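Local structure of basic membrane lipoprotein (Brucella melitensis biovar Abortus, 3S99) at residues G30-G35 and I90-F95; Y44-A49 and D253-Y258; G96-T101 and F113-G118. The protein binds adenine, probably accepts other purines such as guanine, and may be part of an ABC-type uptake system for them. All blocks are in the same frame, centred on the assembly; numbering follows the deposited sequence.

In the fold
From the N terminus, strand 27-32 supplies the first half of contact 1 and helix 42-57 the first half of contact 2. Contact 1 closes at 90-95, after 54 intervening residues, as strand 89-92 lines up beside strand 27-32. Contact 3 then opens and closes within one beta-alpha-beta unit, between helix 98-105 and strand 112-116. Contact 2 waits until 253-258, where the chain returns from the other lobe, so it crosses contact 1 and encloses contact 3. Hydrogen bonds tie them together: Tyr-33 OH with Asp-47 OD1 (1 and 2), Ser-94 O with His-115 NE2 (1 and 3), Tyr-258 OH with Glu-114 OE1 (2 and 3).

Contact 1: G30-G35 and I90-F95; sequences GFIYIG and IFTTSF. With ADE (adenine), chain T.
Gly-30 and Phe-91 begin a run of backbone hydrogen bonds, with Phe-91 N 2.8 Å from Gly-30 O. Phe-91 O then takes the amide of Ile-32, and Ile-32 O takes that of Thr-93, the alternation expected of parallel strands; the axes of 30-32 and 90-92 diverge by only 13°. The side-chain hydroxyl of Thr-93 adds a second donor to the last carbonyl, OG1 lying 2.7 Å from Ile-32 O. Its chi1 of 66° tucks OG1 between its own N and carbonyl carbon, which lets both donors of one residue grip the same oxygen. Past this point the chains spread, and a water bridges them, accepting from Ile-34 N and donating to Thr-93 OG1 at 2.8 Å. Thr-93 OG1 also meets the edge of the Tyr-33 ring, in its plane.

The two strands are neighbours within the parallel sheet of one lobe of a type I periplasmic-binding-protein fold, and the chain beyond their C-terminal ends reaches the ligand cleft.

Apolar contacts divide between the sheet faces. On one, Phe-31 and Phe-91 run side by side with ring planes at 12°, but their centroids are 5.1 Å apart, so overlap is slight; the closest atoms are Phe-31 CE1 and Phe-91 CD2, at 3.5 Å. Ile-32 and Thr-92 share the other face, where helix 73-84 covers them.

At the ligand end, Ile-34 CB packs 3.8 Å from Ser-94 CB, and both side chains border adenine, Ser-94 OG approaching N3 of the base to 2.8 Å.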
loop_
_atom_site.group_PDB
_atom_site.type_symbol
_atom_site.label_atom_id
_atom_site.label_comp_id
_atom_site.label_asym_id
_atom_site.label_seq_id
_atom_site.Cartn_x
_atom_site.Cartn_y
_atom_site.Cartn_z
ATOM N N GLY A 30 2.386 20.713 -4.961
ATOM C CA GLY A 30 3.314 19.803 -5.651
ATOM C C GLY A 30 3.304 18.377 -5.174
ATOM O O GLY A 30 2.962 18.097 -4.020
ATOM N N PHE A 31 3.724 17.484 -6.076
ATOM C CA PHE A 31 3.748 16.048 -5.844
ATOM C C PHE A 31 5.082 15.494 -6.330
ATOM O O PHE A 31 5.572 15.870 -7.416
ATOM C CB PHE A 31 2.613 15.330 -6.578
ATOM C CG PHE A 31 1.252 15.693 -6.105
ATOM C CD1 PHE A 31 0.576 14.872 -5.187
ATOM C CD2 PHE A 31 0.652 16.880 -6.529
ATOM C CE1 PHE A 31 -0.684 15.231 -4.715
ATOM C CE2 PHE A 31 -0.612 17.235 -6.072
ATOM C CZ PHE A 31 -1.279 16.395 -5.161
ATOM N N ILE A 32 5.669 14.619 -5.516
ATOM C CA ILE A 32 6.855 13.850 -5.873
ATOM C C ILE A 32 6.479 12.361 -5.931
ATOM O O ILE A 32 6.012 11.811 -4.923
ATOM C CB ILE A 32 7.952 14.037 -4.815
ATOM C CG1 ILE A 32 8.311 15.522 -4.670
ATOM C CG2 ILE A 32 9.191 13.234 -5.218
ATOM C CD1 ILE A 32 8.937 16.131 -5.919
ATOM N N TYR A 33 6.687 11.713 -7.089
ATOM C CA TYR A 33 6.359 10.304 -7.243
ATOM C C TYR A 33 7.661 9.481 -7.393
ATOM O O TYR A 33 8.577 9.895 -8.053
ATOM C CB TYR A 33 5.501 10.046 -8.480
ATOM C CG TYR A 33 4.203 10.825 -8.594
ATOM C CD1 TYR A 33 3.414 11.112 -7.471
ATOM C CD2 TYR A 33 3.736 11.216 -9.828
ATOM C CE1 TYR A 33 2.213 11.819 -7.597
ATOM C CE2 TYR A 33 2.512 11.922 -9.959
ATOM C CZ TYR A 33 1.769 12.191 -8.836
ATOM O OH TYR A 33 0.602 12.876 -8.968
ATOM N N ILE A 34 7.679 8.292 -6.809
ATOM C CA ILE A 34 8.815 7.378 -6.919
ATOM C C ILE A 34 8.776 6.638 -8.282
ATOM O O ILE A 34 9.798 6.176 -8.765
ATOM C CB ILE A 34 8.817 6.386 -5.729
ATOM C CG1 ILE A 34 10.104 5.539 -5.696
ATOM C CG2 ILE A 34 7.590 5.457 -5.782
ATOM C CD1 ILE A 34 11.198 6.117 -4.900
ATOM N N GLY A 35 7.606 6.554 -8.909
ATOM C CA GLY A 35 7.492 5.983 -10.249
ATOM C C GLY A 35 6.720 6.882 -11.202
ATOM O O GLY A 35 6.532 8.090 -10.928
ATOM N N ILE A 90 3.217 20.380 -0.424
ATOM C CA ILE A 90 3.969 19.380 -1.194
ATOM C C ILE A 90 3.750 17.982 -0.613
ATOM O O ILE A 90 4.020 17.757 0.590
ATOM C CB ILE A 90 5.459 19.681 -1.153
ATOM C CG1 ILE A 90 5.758 21.050 -1.776
ATOM C CG2 ILE A 90 6.300 18.540 -1.874
ATOM C CD1 ILE A 90 7.258 21.379 -1.767
ATOM N N PHE A 91 3.268 17.061 -1.453
ATOM C CA PHE A 91 3.029 15.669 -1.072
ATOM C C PHE A 91 4.188 14.818 -1.574
ATOM O O PHE A 91 4.494 14.814 -2.778
ATOM C CB PHE A 91 1.727 15.154 -1.681
ATOM C CG PHE A 91 0.489 15.805 -1.127
ATOM C CD1 PHE A 91 -0.173 15.243 -0.025
ATOM C CD2 PHE A 91 -0.031 16.939 -1.695
ATOM C CE1 PHE A 91 -1.295 15.838 0.500
ATOM C CE2 PHE A 91 -1.186 17.522 -1.184
ATOM C CZ PHE A 91 -1.814 16.962 -0.083
ATOM N N THR A 92 4.848 14.121 -0.656
ATOM C CA THR A 92 5.959 13.225 -0.964
ATOM C C THR A 92 5.439 11.801 -0.818
ATOM O O THR A 92 5.054 11.382 0.267
ATOM C CB THR A 92 7.223 13.561 -0.153
ATOM O OG1 THR A 92 6.951 13.538 1.244
ATOM C CG2 THR A 92 7.745 14.966 -0.561
ATOM N N THR A 93 5.294 11.108 -1.952
ATOM C CA THR A 93 4.369 9.952 -2.012
ATOM C C THR A 93 4.999 8.568 -1.901
ATOM O O THR A 93 4.440 7.571 -2.367
ATOM C CB THR A 93 3.450 10.027 -3.260
ATOM O OG1 THR A 93 4.237 9.894 -4.453
ATOM C CG2 THR A 93 2.666 11.371 -3.312
ATOM N N SER A 94 6.108 8.468 -1.204
ATOM C CA SER A 94 6.769 7.194 -0.990
ATOM C C SER A 94 7.516 7.201 0.328
ATOM O O SER A 94 8.043 8.217 0.736
ATOM C CB SER A 94 7.744 6.901 -2.135
ATOM O OG SER A 94 8.344 5.624 -1.988
ATOM N N PHE A 95 7.587 6.039 0.962
ATOM C CA PHE A 95 8.212 5.866 2.259
ATOM C C PHE A 95 9.635 6.402 2.347
ATOM O O PHE A 95 9.986 7.049 3.319
ATOM C CB PHE A 95 8.219 4.382 2.650
ATOM C CG PHE A 95 8.801 4.127 4.010
ATOM C CD1 PHE A 95 8.209 4.671 5.146
ATOM C CD2 PHE A 95 9.921 3.326 4.164
ATOM C CE1 PHE A 95 8.740 4.448 6.417
ATOM C CE2 PHE A 95 10.465 3.084 5.441
ATOM C CZ PHE A 95 9.846 3.639 6.572
HETATM N N9 ADE T . 5.973 3.876 0.078
HETATM C C8 ADE T . 5.192 3.166 0.963
HETATM N N7 ADE T . 4.502 2.188 0.429
HETATM C C5 ADE T . 4.902 2.306 -0.907
HETATM C C6 ADE T . 4.528 1.553 -1.986
HETATM N N6 ADE T . 3.635 0.578 -1.764
HETATM N N1 ADE T . 5.063 1.870 -3.211
HETATM C C2 ADE T . 5.939 2.886 -3.294
HETATM N N3 ADE T . 6.378 3.682 -2.320
HETATM C C4 ADE T . 5.800 3.316 -1.152
HETATM O O HOH W 1 5.051 7.506 -5.770
#

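Contact 2: Y44-A49 and D253-Y258; sequences YQHDQA and DEWGPY
Trp-255 lies against Gln-45, His-46 and Ala-49 of helix 42-57, beginning at CB, which rests 3.6 Å from Ala-49 CB. That methyl also faces Gly-256 N, and here the backbones come closest. With chi1 at -50°, CG lies anti to the carbonyl carbon, and the indole passes over His-46. CD1 is 3.5 Å from His-46 ND1, while in the indole plane the same edge is met by Gln-45 O, 3.9 Å from CD1. At the next atom, NE1, the approach tightens to 3.2 Å from His-46 CE1. CE2 stays over that carbon at 3.3 Å, and CZ2 is the last atom to feel the imidazole. The His-46 ring and the Trp-255 five-membered ring thus form an offset stack, their centroids 3.9 Å apart and their planes at 10°.

Residues 253-258 belong to one of the interlobe crossings of a type I periplasmic-binding-protein fold: strand 247-253 ends in the sheet of one lobe, and helix 256-268 returns to the other. The indole is sandwiched at this crossing, since Asp-253 CB lies 3.2 Å above the face opposite His-46. Ala-130 and Phe-132 also pack against it.

Gln-45 adds the one hydrogen bond across the contact: NE2 reaches Asp-253 O at 2.9 Å, almost straight at 165°, with the acceptor in the amide plane. The other end of that amide, OE1, is bonded to Ser-237. The rotation of His-46 is likewise constrained by a hydrogen bond between ND1 and Tyr-259 OH and by the edge-to-face ring of Trp-42, which makes His-46 a second-shell neighbour of an adenine-binding residue.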
loop_
_atom_site.group_PDB
_atom_site.type_symbol
_atom_site.label_atom_id
_atom_site.label_comp_id
_atom_site.label_asym_id
_atom_site.label_seq_id
_atom_site.Cartn_x
_atom_site.Cartn_y
_atom_site.Cartn_z
ATOM N N TYR A 44 0.174 5.765 -10.032
ATOM C CA TYR A 44 -1.050 6.071 -10.767
ATOM C C TYR A 44 -2.185 6.506 -9.819
ATOM O O TYR A 44 -2.862 7.486 -10.083
ATOM C CB TYR A 44 -1.463 4.833 -11.544
ATOM C CG TYR A 44 -2.796 4.916 -12.228
ATOM C CD1 TYR A 44 -2.958 5.684 -13.379
ATOM C CD2 TYR A 44 -3.897 4.189 -11.757
ATOM C CE1 TYR A 44 -4.204 5.734 -14.046
ATOM C CE2 TYR A 44 -5.138 4.237 -12.413
ATOM C CZ TYR A 44 -5.276 5.000 -13.543
ATOM O OH TYR A 44 -6.477 5.079 -14.170
ATOM N N GLN A 45 -2.399 5.747 -8.741
ATOM C CA GLN A 45 -3.399 6.094 -7.729
ATOM C C GLN A 45 -3.109 7.443 -7.079
ATOM O O GLN A 45 -4.014 8.229 -6.853
ATOM C CB GLN A 45 -3.454 5.059 -6.607
ATOM C CG GLN A 45 -4.468 3.953 -6.673
ATOM C CD GLN A 45 -5.847 4.289 -7.202
ATOM O OE1 GLN A 45 -6.114 4.070 -8.367
ATOM N NE2 GLN A 45 -6.734 4.752 -6.339
ATOM N N HIS A 46 -1.842 7.726 -6.770
ATOM C CA HIS A 46 -1.508 9.080 -6.322
ATOM C C HIS A 46 -1.898 10.146 -7.338
ATOM O O HIS A 46 -2.485 11.171 -6.978
ATOM C CB HIS A 46 -0.042 9.193 -5.911
ATOM C CG HIS A 46 0.263 8.539 -4.603
ATOM N ND1 HIS A 46 -0.178 9.051 -3.388
ATOM C CD2 HIS A 46 0.974 7.422 -4.311
ATOM C CE1 HIS A 46 0.269 8.278 -2.417
ATOM N NE2 HIS A 46 0.950 7.271 -2.947
ATOM N N ASP A 47 -1.622 9.891 -8.622
ATOM C CA ASP A 47 -1.834 10.887 -9.639
ATOM C C ASP A 47 -3.312 10.995 -9.977
ATOM O O ASP A 47 -3.766 12.078 -10.308
ATOM C CB ASP A 47 -1.053 10.527 -10.895
ATOM C CG ASP A 47 -0.926 11.676 -11.868
ATOM O OD1 ASP A 47 -0.262 12.709 -11.539
ATOM O OD2 ASP A 47 -1.460 11.530 -12.971
ATOM N N GLN A 48 -4.057 9.893 -9.897
ATOM C CA GLN A 48 -5.522 9.970 -10.063
ATOM C C GLN A 48 -6.126 10.785 -8.923
ATOM O O GLN A 48 -7.132 11.444 -9.102
ATOM C CB GLN A 48 -6.171 8.578 -10.142
ATOM C CG GLN A 48 -5.761 7.796 -11.366
ATOM C CD GLN A 48 -6.415 8.337 -12.609
ATOM O OE1 GLN A 48 -5.799 9.048 -13.397
ATOM N NE2 GLN A 48 -7.671 8.017 -12.777
ATOM N N ALA A 49 -5.513 10.734 -7.753
ATOM C CA ALA A 49 -5.950 11.535 -6.587
ATOM C C ALA A 49 -5.550 13.001 -6.775
ATOM O O ALA A 49 -6.313 13.935 -6.431
ATOM C CB ALA A 49 -5.367 10.941 -5.293
ATOM N N ASP A 253 -6.139 2.288 -2.776
ATOM C CA ASP A 253 -5.706 3.379 -1.905
ATOM C C ASP A 253 -6.529 4.592 -2.294
ATOM O O ASP A 253 -6.418 5.042 -3.439
ATOM C CB ASP A 253 -4.237 3.687 -2.154
ATOM C CG ASP A 253 -3.335 2.520 -1.831
ATOM O OD1 ASP A 253 -3.750 1.648 -1.048
ATOM O OD2 ASP A 253 -2.197 2.498 -2.323
ATOM N N GLU A 254 -7.323 5.138 -1.370
ATOM C CA GLU A 254 -8.168 6.294 -1.732
ATOM C C GLU A 254 -7.589 7.624 -1.192
ATOM O O GLU A 254 -7.991 8.126 -0.160
ATOM C CB GLU A 254 -9.609 6.079 -1.278
ATOM C CG GLU A 254 -10.354 4.962 -2.036
ATOM C CD GLU A 254 -10.651 5.307 -3.510
ATOM O OE1 GLU A 254 -10.777 6.497 -3.896
ATOM O OE2 GLU A 254 -10.733 4.350 -4.300
ATOM N N TRP A 255 -6.661 8.209 -1.926
ATOM C CA TRP A 255 -5.986 9.394 -1.419
ATOM C C TRP A 255 -6.764 10.681 -1.662
ATOM O O TRP A 255 -6.515 11.692 -1.020
ATOM C CB TRP A 255 -4.608 9.521 -2.030
ATOM C CG TRP A 255 -3.727 8.290 -1.989
ATOM C CD1 TRP A 255 -3.316 7.558 -3.061
ATOM C CD2 TRP A 255 -3.125 7.678 -0.835
ATOM N NE1 TRP A 255 -2.473 6.553 -2.653
ATOM C CE2 TRP A 255 -2.368 6.593 -1.288
ATOM C CE3 TRP A 255 -3.194 7.920 0.549
ATOM C CZ2 TRP A 255 -1.642 5.786 -0.422
ATOM C CZ3 TRP A 255 -2.488 7.126 1.387
ATOM C CH2 TRP A 255 -1.728 6.064 0.918
ATOM N N GLY A 256 -7.698 10.662 -2.601
ATOM C CA GLY A 256 -8.311 11.906 -3.095
ATOM C C GLY A 256 -8.997 12.766 -2.050
ATOM O O GLY A 256 -8.727 13.956 -1.965
ATOM N N PRO A 257 -9.894 12.171 -1.256
ATOM C CA PRO A 257 -10.542 12.968 -0.215
ATOM C C PRO A 257 -9.554 13.573 0.769
ATOM O O PRO A 257 -9.722 14.710 1.180
ATOM C CB PRO A 257 -11.489 11.958 0.457
ATOM C CG PRO A 257 -11.852 10.974 -0.719
ATOM C CD PRO A 257 -10.520 10.839 -1.435
ATOM N N TYR A 258 -8.492 12.843 1.096
ATOM C CA TYR A 258 -7.467 13.343 2.002
ATOM C C TYR A 258 -6.731 14.530 1.376
ATOM O O TYR A 258 -6.555 15.587 2.006
ATOM C CB TYR A 258 -6.474 12.212 2.376
ATOM C CG TYR A 258 -5.403 12.700 3.338
ATOM C CD1 TYR A 258 -5.717 12.946 4.672
ATOM C CD2 TYR A 258 -4.113 12.959 2.916
ATOM C CE1 TYR A 258 -4.785 13.435 5.564
ATOM C CE2 TYR A 258 -3.143 13.454 3.822
ATOM C CZ TYR A 258 -3.500 13.701 5.139
ATOM O OH TYR A 258 -2.607 14.166 6.066
#

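Contact 3: G96-T101 and F113-G118; sequences GYMDPT and FEHATG. With ADE (adenine), chain T.
His-115 presents one face of its imidazole to Met-98, and this is the heart of the contact. Met-98 CA stands 3.6 Å from the ring centroid and 19° off the ring normal, a CH-pi approach displaced toward the rim. CB follows onto the same part of the ring, 3.5 Å from His-115 CE1. The amide of Met-98 is close to the ring as well, its N 3.3 Å from His-115 NE2, but the angle is too poor for a hydrogen bond; NE2 is instead bonded to Ser-94 O, which pins the imidazole against the turn before the helix. Beyond CG the methionine leaves the ring and passes Gly-118, with SD 4.0 Å from Gly-118 CA.

Thr-101, one turn further along, turns its methyl to the strand: CG2 packs 3.7 Å from Phe-113 CB as the two side chains run antiparallel past one another. With OG1 beside the backbone N (chi1 -56°), CG2 stands anti to that N and faces the strand, and the amide and hydroxyl both reach back to Tyr-97 O. They approach from opposite faces of the carbonyl plane, with OG1 at 2.6 Å from Tyr-97 O, so a buried hydroxyl is satisfied within its own helical turn; it is also bonded to Thr-92 OG1.

Past the strand, Thr-117 lines the purine pocket, OG1 lying 3.2 Å from adenine C8.

Helix 98-105 and strand 112-116 complete the beta-alpha-beta unit begun by strand 89-92. Helix 73-84 flanks helix 98-105 through Ala-75 and Pro-100 and touches Phe-113 through Ile-79, whereas Glu-114 points away from this layer and reaches Tyr-258 and Arg-262 of helix 256-268.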
loop_
_atom_site.group_PDB
_atom_site.type_symbol
_atom_site.label_atom_id
_atom_site.label_comp_id
_atom_site.label_asym_id
_atom_site.label_seq_id
_atom_site.Cartn_x
_atom_site.Cartn_y
_atom_site.Cartn_z
ATOM N N GLY A 96 10.446 6.145 1.333
ATOM C CA GLY A 96 11.856 6.561 1.346
ATOM C C GLY A 96 12.082 8.064 1.275
ATOM O O GLY A 96 13.199 8.553 1.446
ATOM N N TYR A 97 11.021 8.809 1.012
ATOM C CA TYR A 97 11.102 10.261 1.078
ATOM C C TYR A 97 10.973 10.793 2.504
ATOM O O TYR A 97 10.993 12.006 2.694
ATOM C CB TYR A 97 9.992 10.911 0.252
ATOM C CG TYR A 97 9.992 10.546 -1.230
ATOM C CD1 TYR A 97 11.172 10.225 -1.900
ATOM C CD2 TYR A 97 8.801 10.526 -1.953
ATOM C CE1 TYR A 97 11.162 9.897 -3.233
ATOM C CE2 TYR A 97 8.798 10.225 -3.304
ATOM C CZ TYR A 97 9.979 9.905 -3.924
ATOM O OH TYR A 97 9.990 9.593 -5.257
ATOM N N MET A 98 10.869 9.910 3.499
ATOM C CA MET A 98 10.665 10.380 4.880
ATOM C C MET A 98 11.743 11.386 5.322
ATOM O O MET A 98 11.458 12.535 5.612
ATOM C CB MET A 98 10.619 9.207 5.863
ATOM C CG MET A 98 10.416 9.637 7.290
ATOM S SD MET A 98 9.872 8.270 8.357
ATOM C CE MET A 98 11.391 7.307 8.447
ATOM N N ASP A 99 12.972 10.925 5.393
ATOM C CA ASP A 99 14.078 11.754 5.862
ATOM C C ASP A 99 14.366 12.955 4.960
ATOM O O ASP A 99 14.598 14.053 5.457
ATOM C CB ASP A 99 15.335 10.875 6.079
ATOM C CG ASP A 99 15.163 9.906 7.228
ATOM O OD1 ASP A 99 14.143 10.014 7.948
ATOM O OD2 ASP A 99 16.048 9.044 7.424
ATOM N N PRO A 100 14.331 12.764 3.633
ATOM C CA PRO A 100 14.435 13.922 2.746
ATOM C C PRO A 100 13.382 14.998 3.019
ATOM O O PRO A 100 13.709 16.173 2.971
ATOM C CB PRO A 100 14.215 13.310 1.375
ATOM C CG PRO A 100 14.868 11.989 1.473
ATOM C CD PRO A 100 14.510 11.505 2.880
ATOM N N THR A 101 12.148 14.592 3.362
ATOM C CA THR A 101 11.081 15.572 3.597
ATOM C C THR A 101 11.311 16.303 4.924
ATOM O O THR A 101 11.104 17.513 5.016
ATOM C CB THR A 101 9.697 14.890 3.603
ATOM O OG1 THR A 101 9.499 14.162 2.369
ATOM C CG2 THR A 101 8.584 15.921 3.809
ATOM N N PHE A 113 4.293 20.278 4.203
ATOM C CA PHE A 113 4.756 19.025 3.619
ATOM C C PHE A 113 3.872 17.885 4.116
ATOM O O PHE A 113 3.481 17.890 5.252
ATOM C CB PHE A 113 6.198 18.771 4.014
ATOM C CG PHE A 113 7.158 19.747 3.400
ATOM C CD1 PHE A 113 7.747 19.493 2.152
ATOM C CD2 PHE A 113 7.436 20.939 4.029
ATOM C CE1 PHE A 113 8.635 20.404 1.594
ATOM C CE2 PHE A 113 8.320 21.838 3.470
ATOM C CZ PHE A 113 8.901 21.573 2.239
ATOM N N GLU A 114 3.553 16.936 3.251
ATOM C CA GLU A 114 2.681 15.789 3.596
ATOM C C GLU A 114 3.421 14.561 3.084
ATOM O O GLU A 114 3.627 14.427 1.866
ATOM C CB GLU A 114 1.350 15.898 2.887
ATOM C CG GLU A 114 0.412 16.998 3.366
ATOM C CD GLU A 114 -0.418 16.586 4.582
ATOM O OE1 GLU A 114 -0.545 15.370 4.855
ATOM O OE2 GLU A 114 -0.954 17.490 5.255
ATOM N N HIS A 115 3.911 13.724 3.991
ATOM C CA HIS A 115 4.673 12.564 3.620
ATOM C C HIS A 115 3.822 11.270 3.750
ATOM O O HIS A 115 3.211 10.995 4.797
ATOM C CB HIS A 115 5.920 12.407 4.480
ATOM C CG HIS A 115 6.650 11.143 4.172
ATOM N ND1 HIS A 115 6.810 10.121 5.091
ATOM C CD2 HIS A 115 7.151 10.687 2.999
ATOM C CE1 HIS A 115 7.441 9.112 4.503
ATOM N NE2 HIS A 115 7.654 9.428 3.235
ATOM N N ALA A 116 3.838 10.472 2.699
ATOM C CA ALA A 116 3.048 9.245 2.623
ATOM C C ALA A 116 3.722 8.081 3.334
ATOM O O ALA A 116 4.831 7.708 3.005
ATOM C CB ALA A 116 2.804 8.892 1.136
ATOM N N THR A 117 3.033 7.527 4.331
ATOM C CA THR A 117 3.381 6.269 5.009
ATOM C C THR A 117 4.507 6.376 6.016
ATOM O O THR A 117 4.853 5.379 6.626
ATOM C CB THR A 117 3.671 5.062 4.050
ATOM O OG1 THR A 117 5.004 5.142 3.523
ATOM C CG2 THR A 117 2.679 5.027 2.893
ATOM N N GLY A 118 5.108 7.553 6.192
ATOM C CA GLY A 118 6.135 7.687 7.197
ATOM C C GLY A 118 5.522 7.886 8.593
ATOM O O GLY A 118 4.323 8.037 8.705
HETATM N N9 ADE T . 5.973 3.876 0.078
HETATM C C8 ADE T . 5.192 3.166 0.963
HETATM N N7 ADE T . 4.502 2.188 0.429
HETATM C C5 ADE T . 4.902 2.306 -0.907
HETATM C C6 ADE T . 4.528 1.553 -1.986
HETATM N N6 ADE T . 3.635 0.578 -1.764
HETATM N N1 ADE T . 5.063 1.870 -3.211
HETATM C C2 ADE T . 5.939 2.886 -3.294
HETATM N N3 ADE T . 6.378 3.682 -2.320
HETATM C C4 ADE T . 5.800 3.316 -1.152
#